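Long-range contacts in glycoside hydrolase family protein (PDB 6Q2F), which is an alpha-L-rhamnosidase, a glycoside hydrolase that probably releases alpha-L-rhamnose from rhamnosylated substrates and holds a sodium ion: residues A[650-654]-A[1119-1123]; A[688-692]-A[1113-1117]; A[725-731]-A[895-899]; A[926-932]-A[962-968]. All coordinates share one frame; numbering follows the deposited sequence.

Interaction 1. Residues A[650-654]-A[1119-1123]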
# COMPACT_ATOMS: atom_id res chain seq x y z
N MSE A 650 0.33 -4.35 18.36
CA MSE A 650 0.04 -4.37 19.79
C MSE A 650 -1.13 -5.28 20.13
O MSE A 650 -2.05 -4.91 20.87
CB MSE A 650 -0.21 -2.94 20.28
CG MSE A 650 1.04 -2.08 20.22
SE MSE A 650 0.80 -0.29 20.92
CE MSE A 650 -0.19 0.57 19.48
N ALA A 651 -1.09 -6.50 19.59
CA ALA A 651 -2.09 -7.53 19.88
C ALA A 651 -1.36 -8.87 20.01
O ALA A 651 -1.51 -9.76 19.17
CB ALA A 651 -3.16 -7.58 18.79
N PRO A 652 -0.58 -9.03 21.08
CA PRO A 652 0.32 -10.20 21.19
C PRO A 652 -0.41 -11.53 21.16
O PRO A 652 -1.21 -11.84 22.04
CB PRO A 652 1.01 -9.97 22.54
CG PRO A 652 0.72 -8.56 22.90
CD PRO A 652 -0.57 -8.20 22.28
N TRP A 653 -0.10 -12.34 20.14
CA TRP A 653 -0.63 -13.70 20.00
C TRP A 653 -2.15 -13.75 20.18
O TRP A 653 -2.71 -14.78 20.56
CB TRP A 653 0.07 -14.67 20.96
CG TRP A 653 1.50 -14.93 20.50
CD1 TRP A 653 1.90 -15.90 19.63
CD2 TRP A 653 2.68 -14.19 20.86
NE1 TRP A 653 3.26 -15.82 19.43
CE2 TRP A 653 3.76 -14.78 20.17
CE3 TRP A 653 2.92 -13.10 21.70
CZ2 TRP A 653 5.07 -14.30 20.29
CZ3 TRP A 653 4.23 -12.62 21.81
CH2 TRP A 653 5.28 -13.22 21.10
N ALA A 654 -2.84 -12.66 19.84
CA ALA A 654 -4.28 -12.57 20.07
C ALA A 654 -5.11 -12.96 18.85
O ALA A 654 -6.17 -12.38 18.60
CB ALA A 654 -4.62 -11.16 20.55
N PRO A 1119 7.08 -7.55 27.52
CA PRO A 1119 5.85 -8.01 28.18
C PRO A 1119 4.65 -7.83 27.27
O PRO A 1119 4.61 -6.94 26.41
CB PRO A 1119 5.76 -7.14 29.44
CG PRO A 1119 6.60 -5.94 29.14
CD PRO A 1119 7.70 -6.41 28.23
N THR A 1120 3.67 -8.72 27.43
CA THR A 1120 2.52 -8.76 26.54
C THR A 1120 1.23 -8.37 27.24
O THR A 1120 0.51 -7.50 26.75
CB THR A 1120 2.38 -10.17 25.93
OG1 THR A 1120 2.13 -11.12 26.97
CG2 THR A 1120 3.65 -10.58 25.18
N TYR A 1121 0.92 -8.98 28.37
CA TYR A 1121 -0.33 -8.70 29.06
C TYR A 1121 -0.08 -8.41 30.53
O TYR A 1121 0.86 -8.92 31.13
CB TYR A 1121 -1.32 -9.88 28.93
CG TYR A 1121 -1.75 -10.10 27.51
CD1 TYR A 1121 -2.83 -9.41 26.99
CD2 TYR A 1121 -1.05 -10.97 26.68
CE1 TYR A 1121 -3.21 -9.59 25.68
CE2 TYR A 1121 -1.43 -11.16 25.38
CZ TYR A 1121 -2.51 -10.46 24.88
OH TYR A 1121 -2.90 -10.65 23.57
N ARG A 1122 -0.94 -7.56 31.08
CA ARG A 1122 -1.00 -7.35 32.52
C ARG A 1122 -1.77 -8.49 33.17
O ARG A 1122 -2.59 -9.15 32.53
CB ARG A 1122 -1.68 -6.02 32.83
CG ARG A 1122 -1.15 -4.84 32.04
CD ARG A 1122 -2.27 -3.85 31.74
NE ARG A 1122 -3.12 -3.63 32.91
CZ ARG A 1122 -2.79 -2.83 33.92
NH1 ARG A 1122 -1.64 -2.16 33.91
NH2 ARG A 1122 -3.62 -2.69 34.96
N ALA A 1123 -1.49 -8.72 34.45
CA ALA A 1123 -2.25 -9.73 35.18
C ALA A 1123 -3.74 -9.42 35.21
O ALA A 1123 -4.54 -10.33 35.41
CB ALA A 1123 -1.70 -9.87 36.60

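Interaction 2. Residues A[688-692]-A[1113-1117]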
# COMPACT_ATOMS: atom_id res chain seq x y z
N LYS A 688 12.07 -21.53 24.00
CA LYS A 688 11.38 -20.30 24.35
C LYS A 688 10.05 -20.23 23.60
O LYS A 688 10.02 -20.07 22.38
CB LYS A 688 12.27 -19.09 24.06
CG LYS A 688 13.29 -18.87 25.21
CD LYS A 688 14.24 -17.75 24.94
CE LYS A 688 15.16 -17.53 26.16
NZ LYS A 688 16.06 -18.70 26.41
N LYS A 689 8.95 -20.38 24.34
CA LYS A 689 7.61 -20.34 23.73
C LYS A 689 6.80 -19.21 24.35
O LYS A 689 6.85 -19.02 25.56
CB LYS A 689 6.88 -21.68 23.91
CG LYS A 689 7.63 -22.89 23.38
CD LYS A 689 7.11 -24.17 24.03
CE LYS A 689 8.12 -25.31 23.90
NZ LYS A 689 8.29 -25.69 22.46
N PRO A 690 6.05 -18.45 23.53
CA PRO A 690 6.00 -18.57 22.08
C PRO A 690 7.24 -18.00 21.39
O PRO A 690 7.41 -18.23 20.20
CB PRO A 690 4.76 -17.75 21.70
CG PRO A 690 4.66 -16.74 22.79
CD PRO A 690 5.09 -17.46 24.03
N GLY A 691 8.09 -17.30 22.13
CA GLY A 691 9.39 -16.92 21.58
C GLY A 691 9.47 -15.57 20.88
O GLY A 691 8.83 -14.60 21.30
N LEU A 692 10.29 -15.48 19.83
CA LEU A 692 10.54 -14.21 19.18
C LEU A 692 9.33 -13.73 18.37
O LEU A 692 8.51 -14.52 17.90
CB LEU A 692 11.72 -14.32 18.23
CG LEU A 692 13.07 -14.70 18.81
CD1 LEU A 692 14.03 -14.80 17.63
CD2 LEU A 692 13.52 -13.70 19.81
N ILE A 1113 5.57 -20.53 32.16
CA ILE A 1113 5.65 -21.40 31.00
C ILE A 1113 6.23 -20.67 29.80
O ILE A 1113 6.99 -21.24 29.02
CB ILE A 1113 4.25 -21.98 30.67
CG1 ILE A 1113 3.72 -22.84 31.83
CG2 ILE A 1113 4.27 -22.79 29.39
CD1 ILE A 1113 4.63 -23.95 32.25
N THR A 1114 5.89 -19.39 29.64
CA THR A 1114 6.16 -18.68 28.40
C THR A 1114 7.41 -17.82 28.50
O THR A 1114 7.85 -17.44 29.59
CB THR A 1114 4.99 -17.79 27.98
OG1 THR A 1114 4.89 -16.69 28.91
CG2 THR A 1114 3.69 -18.58 27.96
N TRP A 1115 7.96 -17.51 27.33
CA TRP A 1115 8.98 -16.49 27.14
C TRP A 1115 8.60 -15.64 25.94
O TRP A 1115 8.25 -16.18 24.87
CB TRP A 1115 10.35 -17.12 26.92
CG TRP A 1115 11.46 -16.10 26.82
CD1 TRP A 1115 12.32 -15.74 27.82
CD2 TRP A 1115 11.82 -15.31 25.68
NE1 TRP A 1115 13.19 -14.78 27.37
CE2 TRP A 1115 12.91 -14.50 26.06
CE3 TRP A 1115 11.33 -15.21 24.37
CZ2 TRP A 1115 13.52 -13.60 25.18
CZ3 TRP A 1115 11.93 -14.31 23.50
CH2 TRP A 1115 13.02 -13.52 23.90
N THR A 1116 8.63 -14.32 26.12
CA THR A 1116 8.54 -13.36 25.03
C THR A 1116 9.60 -12.29 25.27
O THR A 1116 10.07 -12.12 26.39
CB THR A 1116 7.17 -12.67 24.93
OG1 THR A 1116 6.93 -11.90 26.11
CG2 THR A 1116 6.04 -13.71 24.76
N ALA A 1117 9.95 -11.56 24.20
CA ALA A 1117 10.98 -10.53 24.30
C ALA A 1117 10.56 -9.39 25.22
O ALA A 1117 11.32 -9.00 26.12
CB ALA A 1117 11.32 -10.00 22.91
O HOH W 1 8.99 -21.00 27.21
O HOH W 2 8.60 -11.75 21.75

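Interaction 3. Residues A[725-731]-A[895-899]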
# COMPACT_ATOMS: atom_id res chain seq x y z
N LEU A 725 -9.73 -18.00 -7.12
CA LEU A 725 -9.52 -16.59 -7.40
C LEU A 725 -8.31 -16.34 -8.31
O LEU A 725 -8.07 -15.20 -8.71
CB LEU A 725 -9.40 -15.82 -6.09
CG LEU A 725 -10.81 -15.79 -5.42
CD1 LEU A 725 -10.73 -15.29 -3.98
CD2 LEU A 725 -11.72 -14.86 -6.21
N GLN A 726 -7.58 -17.38 -8.69
CA GLN A 726 -6.60 -17.26 -9.77
C GLN A 726 -7.10 -17.83 -11.08
O GLN A 726 -6.43 -17.68 -12.11
CB GLN A 726 -5.29 -17.97 -9.38
CG GLN A 726 -4.59 -17.38 -8.17
CD GLN A 726 -3.42 -18.22 -7.69
OE1 GLN A 726 -2.93 -19.11 -8.40
NE2 GLN A 726 -2.95 -17.95 -6.47
N THR A 727 -8.23 -18.51 -11.07
CA THR A 727 -8.69 -19.29 -12.22
C THR A 727 -9.24 -18.37 -13.30
O THR A 727 -9.89 -17.37 -13.00
CB THR A 727 -9.76 -20.30 -11.78
OG1 THR A 727 -9.17 -21.20 -10.84
CG2 THR A 727 -10.30 -21.09 -12.97
N GLY A 728 -8.96 -18.70 -14.56
CA GLY A 728 -9.41 -17.86 -15.68
C GLY A 728 -8.95 -16.42 -15.52
O GLY A 728 -7.82 -16.13 -15.09
N ARG A 729 -9.84 -15.49 -15.83
CA ARG A 729 -9.55 -14.07 -15.70
C ARG A 729 -10.59 -13.39 -14.83
O ARG A 729 -11.75 -13.80 -14.79
CB ARG A 729 -9.54 -13.35 -17.06
CG ARG A 729 -10.96 -13.20 -17.72
CD ARG A 729 -10.86 -12.41 -19.03
NE ARG A 729 -12.15 -12.21 -19.70
CZ ARG A 729 -12.96 -11.18 -19.47
NH1 ARG A 729 -12.66 -10.25 -18.56
NH2 ARG A 729 -14.09 -11.08 -20.15
N ASN A 730 -10.16 -12.33 -14.16
CA ASN A 730 -11.11 -11.39 -13.58
C ASN A 730 -12.08 -10.88 -14.64
O ASN A 730 -11.69 -10.60 -15.78
CB ASN A 730 -10.39 -10.20 -12.97
CG ASN A 730 -11.33 -9.34 -12.15
OD1 ASN A 730 -11.64 -8.21 -12.50
ND2 ASN A 730 -11.82 -9.89 -11.05
N VAL A 731 -13.34 -10.71 -14.25
CA VAL A 731 -14.34 -10.06 -15.07
C VAL A 731 -14.68 -8.71 -14.45
O VAL A 731 -15.12 -8.65 -13.30
CB VAL A 731 -15.60 -10.92 -15.21
CG1 VAL A 731 -16.74 -10.13 -15.88
CG2 VAL A 731 -15.28 -12.13 -16.06
N VAL A 895 -16.42 -10.98 -6.44
CA VAL A 895 -15.48 -11.15 -7.54
C VAL A 895 -16.11 -12.09 -8.55
O VAL A 895 -16.79 -13.07 -8.18
CB VAL A 895 -14.12 -11.68 -7.06
CG1 VAL A 895 -13.20 -11.87 -8.25
CG2 VAL A 895 -13.50 -10.71 -6.04
N HIS A 896 -15.86 -11.80 -9.83
CA HIS A 896 -16.33 -12.60 -10.95
C HIS A 896 -15.11 -13.05 -11.73
O HIS A 896 -14.36 -12.21 -12.24
CB HIS A 896 -17.28 -11.79 -11.86
CG HIS A 896 -17.87 -12.58 -12.99
ND1 HIS A 896 -18.74 -12.01 -13.91
CD2 HIS A 896 -17.73 -13.87 -13.36
CE1 HIS A 896 -19.08 -12.92 -14.81
NE2 HIS A 896 -18.50 -14.06 -14.48
N ARG A 897 -14.91 -14.36 -11.81
CA ARG A 897 -13.85 -14.97 -12.59
C ARG A 897 -14.46 -15.70 -13.77
O ARG A 897 -15.58 -16.21 -13.68
CB ARG A 897 -13.04 -15.93 -11.71
CG ARG A 897 -12.19 -15.21 -10.66
CD ARG A 897 -10.76 -15.31 -11.09
NE ARG A 897 -10.05 -14.09 -10.87
CZ ARG A 897 -8.87 -13.84 -11.39
NH1 ARG A 897 -8.27 -14.73 -12.19
NH2 ARG A 897 -8.30 -12.68 -11.13
N ARG A 898 -13.73 -15.76 -14.89
CA ARG A 898 -14.27 -16.43 -16.06
C ARG A 898 -13.20 -17.20 -16.82
O ARG A 898 -12.08 -16.73 -17.01
CB ARG A 898 -14.97 -15.44 -17.02
CG ARG A 898 -15.20 -16.00 -18.44
CD ARG A 898 -15.94 -15.00 -19.34
NE ARG A 898 -17.22 -14.64 -18.75
CZ ARG A 898 -17.91 -13.56 -19.10
NH1 ARG A 898 -17.45 -12.75 -20.04
NH2 ARG A 898 -19.08 -13.31 -18.51
N ASP A 899 -13.62 -18.37 -17.28
CA ASP A 899 -12.84 -19.38 -17.96
C ASP A 899 -13.64 -19.81 -19.18
O ASP A 899 -14.82 -19.50 -19.30
CB ASP A 899 -12.66 -20.62 -17.04
CG ASP A 899 -11.36 -21.30 -17.23
OD1 ASP A 899 -10.60 -20.87 -18.13
OD2 ASP A 899 -11.09 -22.26 -16.48
O HOH W 3 -9.59 -12.28 -8.29
O HOH W 4 -15.18 -12.77 -22.00
O HOH W 5 -14.42 -9.31 -10.65

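Interaction 4. Residues A[926-932]-A[962-968]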
# COMPACT_ATOMS: atom_id res chain seq x y z
N LYS A 926 -25.99 -22.50 -17.18
CA LYS A 926 -25.15 -23.25 -16.25
C LYS A 926 -25.92 -23.57 -14.98
O LYS A 926 -26.68 -22.75 -14.48
CB LYS A 926 -23.88 -22.45 -15.91
CG LYS A 926 -22.95 -22.15 -17.11
CD LYS A 926 -22.16 -23.40 -17.52
CE LYS A 926 -21.00 -23.03 -18.47
NZ LYS A 926 -20.20 -24.22 -18.90
N GLN A 927 -25.72 -24.77 -14.43
CA GLN A 927 -26.34 -25.05 -13.15
C GLN A 927 -25.39 -24.69 -12.04
O GLN A 927 -24.30 -25.29 -11.95
CB GLN A 927 -26.81 -26.49 -13.03
CG GLN A 927 -25.85 -27.59 -13.30
CD GLN A 927 -26.45 -28.90 -12.88
OE1 GLN A 927 -27.15 -28.96 -11.87
NE2 GLN A 927 -26.24 -29.96 -13.66
N PRO A 928 -25.71 -23.71 -11.22
CA PRO A 928 -24.76 -23.24 -10.21
C PRO A 928 -24.55 -24.30 -9.15
O PRO A 928 -25.42 -25.14 -8.91
CB PRO A 928 -25.44 -21.99 -9.63
CG PRO A 928 -26.90 -22.18 -9.92
CD PRO A 928 -26.99 -22.98 -11.18
N GLU A 929 -23.37 -24.26 -8.53
CA GLU A 929 -23.07 -25.05 -7.35
C GLU A 929 -22.32 -24.17 -6.37
O GLU A 929 -21.55 -23.28 -6.78
CB GLU A 929 -22.23 -26.28 -7.67
CG GLU A 929 -22.98 -27.40 -8.39
CD GLU A 929 -22.11 -28.63 -8.60
OE1 GLU A 929 -20.88 -28.47 -8.77
OE2 GLU A 929 -22.66 -29.75 -8.57
N LEU A 930 -22.55 -24.40 -5.08
CA LEU A 930 -21.72 -23.76 -4.06
C LEU A 930 -20.45 -24.58 -3.83
O LEU A 930 -20.52 -25.79 -3.63
CB LEU A 930 -22.46 -23.62 -2.73
CG LEU A 930 -23.78 -22.87 -2.73
CD1 LEU A 930 -24.35 -22.82 -1.32
CD2 LEU A 930 -23.59 -21.49 -3.31
N TRP A 931 -19.30 -23.90 -3.86
CA TRP A 931 -18.02 -24.51 -3.50
C TRP A 931 -17.53 -23.91 -2.20
O TRP A 931 -17.47 -22.69 -2.06
CB TRP A 931 -16.97 -24.31 -4.59
CG TRP A 931 -17.24 -25.05 -5.86
CD1 TRP A 931 -18.46 -25.36 -6.38
CD2 TRP A 931 -16.27 -25.58 -6.77
NE1 TRP A 931 -18.31 -26.05 -7.56
CE2 TRP A 931 -16.97 -26.19 -7.82
CE3 TRP A 931 -14.87 -25.61 -6.78
CZ2 TRP A 931 -16.33 -26.82 -8.89
CZ3 TRP A 931 -14.22 -26.22 -7.85
CH2 TRP A 931 -14.96 -26.82 -8.89
N HIS A 932 -17.20 -24.77 -1.23
CA HIS A 932 -16.85 -24.31 0.10
C HIS A 932 -15.35 -24.44 0.31
O HIS A 932 -14.83 -25.56 0.28
CB HIS A 932 -17.60 -25.12 1.16
CG HIS A 932 -19.08 -25.01 1.08
ND1 HIS A 932 -19.78 -23.94 1.59
CD2 HIS A 932 -20.01 -25.87 0.58
CE1 HIS A 932 -21.07 -24.14 1.40
NE2 HIS A 932 -21.24 -25.30 0.79
N VAL A 962 -18.26 -17.60 0.09
CA VAL A 962 -18.62 -18.79 -0.66
C VAL A 962 -18.44 -18.54 -2.14
O VAL A 962 -18.54 -17.40 -2.61
CB VAL A 962 -20.06 -19.25 -0.33
CG1 VAL A 962 -21.09 -18.34 -1.02
CG2 VAL A 962 -20.27 -20.71 -0.70
N PHE A 963 -18.18 -19.61 -2.87
CA PHE A 963 -18.08 -19.53 -4.31
C PHE A 963 -19.36 -20.09 -4.92
O PHE A 963 -19.81 -21.17 -4.55
CB PHE A 963 -16.84 -20.30 -4.79
CG PHE A 963 -15.54 -19.67 -4.37
CD1 PHE A 963 -14.98 -19.94 -3.12
CD2 PHE A 963 -14.89 -18.78 -5.21
CE1 PHE A 963 -13.78 -19.35 -2.73
CE2 PHE A 963 -13.68 -18.18 -4.84
CZ PHE A 963 -13.12 -18.47 -3.61
N VAL A 964 -19.97 -19.31 -5.80
CA VAL A 964 -21.10 -19.77 -6.60
C VAL A 964 -20.53 -20.03 -7.99
O VAL A 964 -20.11 -19.11 -8.69
CB VAL A 964 -22.26 -18.76 -6.61
CG1 VAL A 964 -23.52 -19.38 -7.26
CG2 VAL A 964 -22.60 -18.35 -5.18
N VAL A 965 -20.47 -21.30 -8.36
CA VAL A 965 -19.72 -21.76 -9.52
C VAL A 965 -20.71 -22.15 -10.61
O VAL A 965 -21.63 -22.94 -10.37
CB VAL A 965 -18.81 -22.93 -9.13
CG1 VAL A 965 -18.13 -23.50 -10.35
CG2 VAL A 965 -17.80 -22.45 -8.11
N PHE A 966 -20.50 -21.62 -11.82
CA PHE A 966 -21.36 -21.86 -12.98
C PHE A 966 -20.53 -22.53 -14.07
O PHE A 966 -20.09 -21.86 -15.01
CB PHE A 966 -21.95 -20.59 -13.49
CG PHE A 966 -22.86 -19.91 -12.53
CD1 PHE A 966 -22.36 -19.07 -11.54
CD2 PHE A 966 -24.23 -20.08 -12.63
CE1 PHE A 966 -23.21 -18.42 -10.68
CE2 PHE A 966 -25.08 -19.43 -11.77
CZ PHE A 966 -24.58 -18.61 -10.79
N ARG A 967 -20.35 -23.83 -13.97
CA ARG A 967 -19.52 -24.51 -14.95
C ARG A 967 -20.23 -25.71 -15.57
O ARG A 967 -20.03 -26.00 -16.76
CB ARG A 967 -18.20 -24.97 -14.34
CG ARG A 967 -17.28 -23.82 -13.99
CD ARG A 967 -16.16 -24.29 -13.05
NE ARG A 967 -14.90 -24.47 -13.74
CZ ARG A 967 -14.40 -25.64 -14.07
NH1 ARG A 967 -15.06 -26.75 -13.75
NH2 ARG A 967 -13.25 -25.71 -14.70
N LYS A 968 -21.02 -26.43 -14.77
CA LYS A 968 -21.81 -27.53 -15.31
C LYS A 968 -22.91 -27.00 -16.22
O LYS A 968 -23.65 -26.08 -15.85
CB LYS A 968 -22.40 -28.34 -14.16
CG LYS A 968 -21.38 -29.01 -13.24
CD LYS A 968 -22.09 -29.91 -12.21
CE LYS A 968 -21.08 -30.76 -11.42
NZ LYS A 968 -21.75 -31.63 -10.41
O HOH W 6 -21.44 -25.49 -12.18

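Interaction 1. Residues A[650-654]-A[1119-1123]
The pyrrolidine of P652 overlaps the side chain of T1120, the two side chains passing one another head to tail so that P652 CB lies 3.7 Å from T1120 CB. T1120 CG2 also approaches the indole edge, 4.0 Å from W653 CZ3 and near the ring plane. The polar part is one short hydrogen bond: Y1121 OH donates to P652 O at 2.6 Å, arriving at a C=O...O angle of 137° and tilted 22° from the carbonyl plane. That oxygen lies at the edge of the phenol ring, while A654 CB leans on the hydroxyl, 3.5 Å from Y1121 OH. A type II turn from A651 to A654 presents the carbonyl, closed by A654 N to A651 O at 3.3 Å. Helix 1099-1105 packs on Y1121 through V1099, L1102 and I1103, and W653 stacks with Y700 and meets W1098 edge-to-face. Segment 650-654 follows strand 642-649, which carries the sodium ligand E644. This is an interdomain contact, where a loop at the C-terminal end of a (beta/alpha)8-barrel strand meets a loop of the galactose-binding-like beta-sandwich domain.

Interaction 2. Residues A[688-692]-A[1113-1117]
With chi1 at -176°, W1115 swings its indole beside its own carbonyl carbon and under K688, whose aliphatic chain runs straight through chi2 and chi3 (177° and 176°) across the ring face. This joins a loop of the catalytic barrel to the galactose-binding-like domain through a short parallel beta bridge, P690 with W1115. K688 CD stands over the middle of the indole, 3.6 Å from the centroid of the five-membered ring, a clear CH-pi contact. The ammonium lies farther out and adds at most a weak cation-pi attraction. The G691 backbone meets the indole at its edge; its backbone angles suit a residue without a side chain, since a CB there would run into K688 O. L692 CD2 touches W1115 CZ3 at 4.1 Å.

The backbone ladder has two rungs. W1115 N donates to K689 O at 2.6 Å from above the carbonyl plane, and G691 N returns a bond to W1115 O at 3.0 Å, nearly along the C=O axis. Between those rungs the peptide before P690 is cis; the proline has no N-H to give W1115 O, and its ring packs against T1116 with P690 CG 3.9 Å from T1116 CG2. Helix 1099-1105 backs the second strand, its D1105 accepting from T1114 N. Where the strands part, one water closes the gap, donating to G691 O and accepting from A1117 N at 2.8 Å; the same A1117 N lies 3.4 Å above the plane of the W1115 ring, toward the rim, on the face opposite K688 CD.

Interaction 3. Residues A[725-731]-A[895-899]
R897 NH1 is held from two directions: it donates to T727 O at 3.2 Å, almost straight at 173° and in the guanidinium plane, and also bonds N639 OD1. The rest of this guanidinium is sandwiched by backbone. L725 O lies 3.1 Å above the plane of the R897 guanidinium on one face, and N730 N covers the centre of the opposite face. Bends at chi2 and chi3 of R897 fold the group into this slot, where the last carbonyls of helix 712-726 would be expected to favour a positive charge.

Alongside runs a short antiparallel pairing. R729 and R898 form its hydrogen-bonded pair, R729 N to R898 O and R898 N to R729 O both at 2.8 Å, and V731 N continues with a bond to H896 O at 2.7 Å. V731 CB sits over the imidazole, 3.8 Å from the H896 ring centroid, a CH-pi contact against a ring fixed in rotation by D880 at ND1 and E903 at NE2. The R729 and R898 side chains run the same way with their guanidinium planes nearly perpendicular; like charges approach at 3.8 Å between R729 NH2 and R898 NH1, but one water accepts from both nitrogens and R898 has a salt bridge to E903. V731 CG2 lies over a face of each of these guanidinium groups.

Segment 725-731 thus carries the chain from helix 712-726 into strand 729-730 at the side of strand 894-899, which pairs in turn with strand 902-908; H634 of helix 620-636 packs against N730 and R897.

Interaction 4. Residues A[926-932]-A[962-968]
W931 turns one face of its indole to V965, whose CG2 methyl stands 3.4 Å from the centroid of the five-membered ring and only 11° off its normal. The two belong to adjoining antiparallel strands, 926-932 and 962-967, of the large antiparallel sheet that also takes in strands 894-899 and 902-908, their axes running at 149°. F963 shares this side of the sheet, its CB 4.0 Å from W931 CB, and helix 712-726 closes over both aromatics through L724. On the other side L930 and V964 lie alongside and point the same way, L930 CD2 meeting V964 CG2 at 3.8 Å. Farther along, P928 CB presses on the face of the F966 ring, 3.8 Å from its centroid, while K926 CB comes to the edge of that ring. Strand 949-956 packs on this apolar side, with V952 on P928 and L954 on L930.

The hydrogen-bonded pairs are E929 with V965 and W931 with F963; E929 O takes the V965 N-H at 2.8 Å nearly end-on. Toward K926 the pairing is looser: Q927 N still donates to K968 O at 2.8 Å, K926 NZ donates to R967 O and also to K901 O, and a water bridges Q927 O, V965 O and R967 N. The extended K968 reaches over to E929, the two side chains nearly perpendicular, forming a salt bridge in which K968 NZ meets E929 OE2 at 2.8 Å from 35° out of the carboxylate plane.

The four contacts fall into two clusters. Interactions 1 and 2 have centres 12 Å apart and touch through W653 of interaction 1, whose indole packs on P690 and T1116; together they fasten two loops of the catalytic barrel to the galactose-binding-like domain. Interactions 3 and 4, 13 Å apart, belong to one antiparallel sheet, joined through strand 902-908 and by L725 of helix 712-726 packing on F963. Between the clusters, centres are 40 to 45 Å apart. Along the chain, 650-654 and 688-692 come first, then interactions 3 and 4 in succession, and finally 1113-1117 and 1119-1123, so the C-terminal domain returns to the barrel after the intervening alpha/beta and antiparallel-sheet regions.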